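Local coordinates for GDSL-like protein (Roseburia intestinalis L1-82, PDB 6HFZ) that removes acetyl groups from acetylated mannans, serving as a two-domain esterase of a commensal gut bacterium, at residues D25-G30 against K65-A70; L47-E52 against P194-H199; R160-P165 against P224-P229. All coordinates share one frame; numbering follows the deposited sequence.

Interaction 1: residues D25-G30 against K65-A70; sequences DRAKAG and KTFPQA
Ala27 and Phe67 form a CH-pi contact between the C-terminal ends of helices 18-28 and 55-66, each leading into a strand of the central sheet in the alpha/beta/alpha fold of the SGNH hydrolases. The methyl of Ala27 sits over one face of the Phe67 ring, with CB 3.7 Å from the centroid but closest to CG, at 3.4 Å. Phe67 turns its ring into this place with CG anti to its own carbonyl carbon (chi1 -51°), and Thr66 CG2 covers the opposite face. Leu33 and Phe72, from the two following strands, also touch Ala27. An alanine in place of Phe67 would probably leave the Ala27 methyl without its aromatic cover and open a gap between the helix ends.

Further along the turn, Ala70 CB rests 3.5 Å from Ala27 O. A Schellman motif ends the first helix at Gly30, whose positive phi lets the chain turn away beside Ala70. Gln69, in the type I turn Phe67-Ala70, bends at chi2 (-86°) to reach back to that last helical turn. Its NE2 donates to Lys28 O across 3.1 Å, and the acceptor lies almost exactly in the plane of the Gln69 amide.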
# COMPACT_ATOMS: atom_id res chain seq x y z
N ASP A 25 21.59 15.22 -7.58
CA ASP A 25 22.98 15.67 -7.49
C ASP A 25 23.88 14.47 -7.25
O ASP A 25 24.97 14.42 -7.77
CB ASP A 25 23.20 16.71 -6.39
CG ASP A 25 22.70 18.10 -6.76
OD1 ASP A 25 22.60 18.37 -7.96
OD2 ASP A 25 22.40 18.87 -5.85
N ARG A 26 23.42 13.51 -6.43
CA ARG A 26 24.15 12.28 -6.20
C ARG A 26 24.23 11.48 -7.49
O ARG A 26 25.27 10.87 -7.80
CB ARG A 26 23.48 11.50 -5.06
CG ARG A 26 23.80 12.11 -3.70
CD ARG A 26 22.96 11.59 -2.54
NE ARG A 26 23.13 10.16 -2.31
CZ ARG A 26 22.28 9.39 -1.62
NH1 ARG A 26 21.17 9.90 -1.13
NH2 ARG A 26 22.55 8.11 -1.43
N ALA A 27 23.12 11.44 -8.25
CA ALA A 27 23.07 10.68 -9.54
C ALA A 27 24.05 11.30 -10.54
O ALA A 27 24.74 10.60 -11.28
CB ALA A 27 21.67 10.73 -10.10
N LYS A 28 24.08 12.63 -10.54
CA LYS A 28 24.93 13.38 -11.49
C LYS A 28 26.41 13.05 -11.20
O LYS A 28 27.21 12.83 -12.16
CB LYS A 28 24.60 14.87 -11.36
CG LYS A 28 25.14 15.76 -12.46
CD LYS A 28 24.49 17.13 -12.45
CE LYS A 28 24.13 17.65 -13.84
NZ LYS A 28 25.34 18.03 -14.60
N ALA A 29 26.73 12.91 -9.90
CA ALA A 29 28.08 12.57 -9.42
C ALA A 29 28.41 11.08 -9.60
O ALA A 29 29.52 10.64 -9.26
CB ALA A 29 28.22 12.97 -7.97
N GLY A 30 27.44 10.29 -10.08
CA GLY A 30 27.64 8.89 -10.49
C GLY A 30 27.52 7.87 -9.36
O GLY A 30 28.00 6.74 -9.48
N LYS A 65 18.39 6.71 -17.77
CA LYS A 65 18.64 7.45 -19.02
C LYS A 65 19.10 8.88 -18.74
O LYS A 65 19.95 9.45 -19.45
CB LYS A 65 17.38 7.48 -19.91
CG LYS A 65 17.62 8.06 -21.29
CD LYS A 65 18.63 7.26 -22.14
CE LYS A 65 19.20 8.03 -23.32
NZ LYS A 65 18.15 8.42 -24.29
N THR A 66 18.56 9.48 -17.69
CA THR A 66 18.89 10.84 -17.35
C THR A 66 20.30 10.90 -16.75
O THR A 66 20.96 11.88 -16.97
CB THR A 66 17.79 11.44 -16.46
OG1 THR A 66 16.57 11.30 -17.18
CG2 THR A 66 17.98 12.90 -16.11
N PHE A 67 20.73 9.86 -16.00
CA PHE A 67 22.01 9.88 -15.26
C PHE A 67 22.75 8.58 -15.57
O PHE A 67 22.81 7.66 -14.75
CB PHE A 67 21.76 10.08 -13.75
CG PHE A 67 20.87 11.25 -13.36
CD1 PHE A 67 21.38 12.54 -13.28
CD2 PHE A 67 19.52 11.05 -13.06
CE1 PHE A 67 20.58 13.61 -12.89
CE2 PHE A 67 18.72 12.12 -12.68
CZ PHE A 67 19.24 13.40 -12.60
N PRO A 68 23.27 8.41 -16.81
CA PRO A 68 23.90 7.14 -17.21
C PRO A 68 25.15 6.74 -16.41
O PRO A 68 25.56 5.57 -16.44
CB PRO A 68 24.26 7.34 -18.69
CG PRO A 68 24.25 8.84 -18.91
CD PRO A 68 23.26 9.40 -17.91
N GLN A 69 25.73 7.71 -15.71
CA GLN A 69 26.94 7.53 -14.89
C GLN A 69 26.58 6.87 -13.54
O GLN A 69 27.47 6.34 -12.89
CB GLN A 69 27.66 8.88 -14.70
CG GLN A 69 26.81 10.01 -14.12
CD GLN A 69 25.99 10.80 -15.12
OE1 GLN A 69 25.56 10.29 -16.15
NE2 GLN A 69 25.77 12.07 -14.82
N ALA A 70 25.31 6.95 -13.11
CA ALA A 70 24.89 6.37 -11.81
C ALA A 70 24.49 4.89 -11.98
O ALA A 70 24.18 4.44 -13.08
CB ALA A 70 23.78 7.19 -11.22

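Interaction 2: residues L47-E52 against P194-H199; sequences LSSKPE and PNDAGH
Ser49 and Asp196 clamp the loop after helix 41-44 onto the first turn of helix 196-215, next to the His193 end of a probable SGNH-type Ser-His-Asp triad. The tight part is a two-pronged grip on one carboxylate. Ser49 N donates to Asp196 OD1 at 2.7 Å, from the syn side but 19° out of the carboxylate plane. Ser49 OG gives a short bond of 2.5 Å to Asp196 OD2, which accepts through its syn lone pair. The serine hydroxyl lies between its backbone N and carbonyl carbon (chi1 65°), which swings it to the same side as the N-H, and with both oxygens engaged the carboxylate is likely to be held against rotation.

A second firm point is Leu47 N, bonded to Pro194 O at 2.8 Å. Between the two, the Ser48 CB packs loosely on His199 CD2, 4.0 Å away. The imidazole is buried, its ND1 hydrogen-bonded with Tyr55 N and its NE2 with Ser46 O, while Pro194 CB covers one face.

Outward the contact thins: Leu47 and Ser49 are exposed, and Lys50 NZ stops 6.6 Å from Asp196 OD2, too far for a salt bridge. Leu47 leans on Pro189 and His193. Just before Asp196 in the chain, Asn195 N-caps the helix, its OD1 accepting from Gly198 N at 2.9 Å.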
# COMPACT_ATOMS: atom_id res chain seq x y z
N LEU A 47 -2.16 -3.55 -15.38
CA LEU A 47 -2.17 -4.78 -16.17
C LEU A 47 -1.26 -4.57 -17.39
O LEU A 47 -1.72 -4.67 -18.54
CB LEU A 47 -3.61 -5.08 -16.62
CG LEU A 47 -4.57 -5.67 -15.59
CD1 LEU A 47 -6.04 -5.50 -16.00
CD2 LEU A 47 -4.27 -7.16 -15.38
N SER A 48 0.01 -4.21 -17.15
CA SER A 48 0.99 -4.10 -18.25
C SER A 48 1.23 -5.51 -18.83
O SER A 48 1.02 -6.51 -18.14
CB SER A 48 2.29 -3.46 -17.83
OG SER A 48 2.93 -4.24 -16.84
N SER A 49 1.62 -5.57 -20.11
CA SER A 49 1.82 -6.85 -20.80
C SER A 49 3.18 -7.47 -20.44
O SER A 49 3.38 -8.68 -20.58
CB SER A 49 1.68 -6.67 -22.28
OG SER A 49 2.71 -5.83 -22.76
N LYS A 50 4.11 -6.65 -19.94
CA LYS A 50 5.39 -7.13 -19.44
C LYS A 50 5.80 -6.27 -18.27
O LYS A 50 5.45 -5.10 -18.22
CB LYS A 50 6.55 -6.90 -20.41
CG LYS A 50 6.45 -7.51 -21.79
CD LYS A 50 7.49 -6.95 -22.76
CE LYS A 50 6.99 -6.88 -24.18
NZ LYS A 50 6.33 -8.15 -24.58
N PRO A 51 6.65 -6.78 -17.36
CA PRO A 51 7.16 -6.00 -16.24
C PRO A 51 7.87 -4.70 -16.62
O PRO A 51 7.82 -3.75 -15.88
CB PRO A 51 8.16 -6.96 -15.60
CG PRO A 51 7.56 -8.29 -15.88
CD PRO A 51 7.11 -8.18 -17.31
N GLU A 52 8.52 -4.67 -17.79
CA GLU A 52 9.29 -3.53 -18.20
C GLU A 52 8.38 -2.39 -18.70
O GLU A 52 8.87 -1.29 -18.95
CB GLU A 52 10.30 -3.89 -19.31
CG GLU A 52 11.36 -4.89 -18.87
CD GLU A 52 10.87 -6.33 -18.72
OE1 GLU A 52 9.84 -6.69 -19.34
OE2 GLU A 52 11.53 -7.07 -17.97
N PRO A 194 -4.36 0.26 -15.55
CA PRO A 194 -3.92 0.68 -16.88
C PRO A 194 -3.32 -0.48 -17.67
O PRO A 194 -2.74 -1.39 -17.10
CB PRO A 194 -2.83 1.74 -16.64
CG PRO A 194 -2.97 2.08 -15.16
CD PRO A 194 -3.51 0.82 -14.50
N ASN A 195 -3.53 -0.46 -18.98
CA ASN A 195 -2.81 -1.37 -19.91
C ASN A 195 -1.46 -0.74 -20.24
O ASN A 195 -1.01 0.19 -19.55
CB ASN A 195 -3.65 -1.63 -21.16
CG ASN A 195 -3.93 -0.41 -21.99
OD1 ASN A 195 -3.33 0.65 -21.79
ND2 ASN A 195 -4.87 -0.54 -22.93
N ASP A 196 -0.76 -1.23 -21.28
CA ASP A 196 0.53 -0.67 -21.60
C ASP A 196 0.47 0.84 -21.92
O ASP A 196 1.33 1.62 -21.46
CB ASP A 196 1.16 -1.41 -22.77
CG ASP A 196 1.57 -2.83 -22.45
OD1 ASP A 196 1.73 -3.17 -21.25
OD2 ASP A 196 1.76 -3.59 -23.43
N ALA A 197 -0.52 1.21 -22.75
CA ALA A 197 -0.72 2.58 -23.18
C ALA A 197 -0.98 3.47 -21.95
O ALA A 197 -0.41 4.57 -21.83
CB ALA A 197 -1.86 2.69 -24.17
N GLY A 198 -1.81 2.98 -21.03
CA GLY A 198 -2.13 3.71 -19.81
C GLY A 198 -0.93 3.87 -18.88
O GLY A 198 -0.70 4.95 -18.34
N HIS A 199 -0.17 2.77 -18.69
CA HIS A 199 1.06 2.83 -17.89
C HIS A 199 2.04 3.85 -18.48
O HIS A 199 2.73 4.53 -17.71
CB HIS A 199 1.75 1.45 -17.73
CG HIS A 199 1.17 0.67 -16.60
ND1 HIS A 199 1.51 0.94 -15.28
CD2 HIS A 199 0.24 -0.31 -16.55
CE1 HIS A 199 0.81 0.13 -14.49
NE2 HIS A 199 0.09 -0.67 -15.24

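Interaction 3: residues R160-P165 against P224-P229; sequences RHYNLP and PDYPAP
His161 reaches the loop 224-229 with its ring edge: NE2 donates to Ala228 O across 2.8 Å, in a bond that is practically straight (178°), with the acceptor in the imidazole plane. Extending the side chain, with CG opposite the backbone N (chi1 -166°), carries NE2 that far. The ring passes Pro227, with NE2 3.8 Å from its CG, which also lies near the backbone O of His161. The same CG approaches Tyr162 CE1 at 3.8 Å, which also meets Tyr226 CE1; the two tyrosine planes are inclined at 38°, neither stacked nor edge to face. Tyr162 OH comes up beside Pro229 CA.

These residues stand where helix 152-161 ends in a Schellman motif, with Asn163 at positive phi. The turn aims Asn163 at Pro224, and ND2 lies 3.8 Å from the CG of that ring. The proline-rich partner belongs to the connection from the SGNH hydrolase domain to the beta-strand domain.

Further out, helix 115-129 backs the contact. The Tyr162 hydroxyl is hydrogen-bonded with Glu122 and Arg126, and Arg126 also donates to Pro227 O, while Tyr226 and Pro229 both rest on the Arg126 side chain.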
# COMPACT_ATOMS: atom_id res chain seq x y z
N ARG A 160 0.42 18.37 1.60
CA ARG A 160 0.63 19.82 1.85
C ARG A 160 1.19 19.97 3.28
O ARG A 160 2.09 20.82 3.52
CB ARG A 160 -0.69 20.57 1.61
CG ARG A 160 -1.04 20.74 0.13
CD ARG A 160 -2.27 21.59 -0.11
NE ARG A 160 -3.45 21.08 0.55
CZ ARG A 160 -4.29 20.21 0.01
NH1 ARG A 160 -4.06 19.68 -1.19
NH2 ARG A 160 -5.39 19.94 0.67
N HIS A 161 0.72 19.11 4.19
CA HIS A 161 1.15 19.16 5.62
C HIS A 161 2.68 18.95 5.71
O HIS A 161 3.35 19.63 6.51
CB HIS A 161 0.42 18.16 6.52
CG HIS A 161 0.60 18.43 7.98
ND1 HIS A 161 0.07 19.54 8.58
CD2 HIS A 161 1.26 17.74 8.95
CE1 HIS A 161 0.39 19.55 9.87
NE2 HIS A 161 1.10 18.44 10.14
N TYR A 162 3.23 18.06 4.89
CA TYR A 162 4.69 17.68 4.98
C TYR A 162 5.50 18.35 3.88
O TYR A 162 6.69 18.06 3.79
CB TYR A 162 4.88 16.16 4.99
CG TYR A 162 4.29 15.58 6.25
CD1 TYR A 162 5.01 15.66 7.42
CD2 TYR A 162 3.00 15.07 6.31
CE1 TYR A 162 4.49 15.22 8.62
CE2 TYR A 162 2.48 14.60 7.51
CZ TYR A 162 3.23 14.69 8.67
OH TYR A 162 2.72 14.29 9.88
N ASN A 163 4.87 19.18 3.03
CA ASN A 163 5.54 19.84 1.89
C ASN A 163 6.15 18.80 0.95
O ASN A 163 7.31 18.94 0.50
CB ASN A 163 6.54 20.86 2.42
CG ASN A 163 5.83 22.08 2.98
OD1 ASN A 163 5.23 22.83 2.22
ND2 ASN A 163 5.86 22.27 4.29
N LEU A 164 5.35 17.77 0.60
CA LEU A 164 5.81 16.75 -0.31
C LEU A 164 5.33 17.01 -1.72
O LEU A 164 4.18 17.39 -1.93
CB LEU A 164 5.32 15.37 0.13
CG LEU A 164 5.83 14.89 1.49
CD1 LEU A 164 5.20 13.54 1.84
CD2 LEU A 164 7.33 14.77 1.48
N PRO A 165 6.21 16.77 -2.71
CA PRO A 165 5.78 16.81 -4.11
C PRO A 165 4.75 15.72 -4.39
O PRO A 165 4.84 14.63 -3.83
CB PRO A 165 7.07 16.60 -4.91
CG PRO A 165 8.08 16.03 -3.94
CD PRO A 165 7.62 16.44 -2.55
N PRO A 224 11.81 21.98 5.35
CA PRO A 224 10.98 22.56 6.40
C PRO A 224 11.17 21.82 7.74
O PRO A 224 11.58 20.62 7.79
CB PRO A 224 9.54 22.44 5.89
CG PRO A 224 9.67 22.15 4.41
CD PRO A 224 10.98 21.41 4.26
N ASP A 225 10.83 22.51 8.82
CA ASP A 225 10.76 21.88 10.11
C ASP A 225 9.72 20.75 10.04
O ASP A 225 8.63 20.89 9.44
CB ASP A 225 10.38 22.85 11.21
CG ASP A 225 11.45 23.92 11.46
OD1 ASP A 225 12.64 23.63 11.23
OD2 ASP A 225 11.07 25.01 11.88
N TYR A 226 10.07 19.64 10.68
CA TYR A 226 9.20 18.46 10.67
C TYR A 226 8.04 18.71 11.60
O TYR A 226 8.25 18.84 12.82
CB TYR A 226 9.98 17.22 11.08
CG TYR A 226 9.19 15.94 11.04
CD1 TYR A 226 8.62 15.49 9.85
CD2 TYR A 226 9.09 15.12 12.15
CE1 TYR A 226 7.94 14.29 9.78
CE2 TYR A 226 8.41 13.91 12.10
CZ TYR A 226 7.81 13.51 10.92
OH TYR A 226 7.17 12.31 10.84
N PRO A 227 6.79 18.76 11.09
CA PRO A 227 5.69 19.19 11.93
C PRO A 227 5.06 18.07 12.77
O PRO A 227 5.22 16.86 12.44
CB PRO A 227 4.71 19.71 10.88
CG PRO A 227 4.90 18.79 9.70
CD PRO A 227 6.40 18.56 9.68
N ALA A 228 4.31 18.48 13.81
CA ALA A 228 3.41 17.62 14.57
C ALA A 228 2.38 17.03 13.61
O ALA A 228 2.01 17.69 12.64
CB ALA A 228 2.72 18.42 15.65
N PRO A 229 1.87 15.80 13.85
CA PRO A 229 0.90 15.20 12.92
C PRO A 229 -0.42 15.98 12.82
O PRO A 229 -0.81 16.69 13.72
CB PRO A 229 0.65 13.79 13.45
CG PRO A 229 1.26 13.76 14.86
CD PRO A 229 2.23 14.91 14.96

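In the fold
From the N terminus, interaction 1 closes first: from the end of helix 18-28 the chain runs through strand 32-39 and helix 55-66 before 65-70 returns. Within that loop lies 47-52, the first half of interaction 2, whose partner at the start of helix 196-215 comes 142 residues later, so the two cross. Interaction 3 opens inside interaction 2 and closes beyond it, crossing it too; interactions 1 and 3 follow in series. None touch. Interaction 1 joins two helix C-termini, interaction 2 ties the loop beside the presumed triad to helix 196-215, and interaction 3 holds the connection to the second domain against the end of helix 152-161.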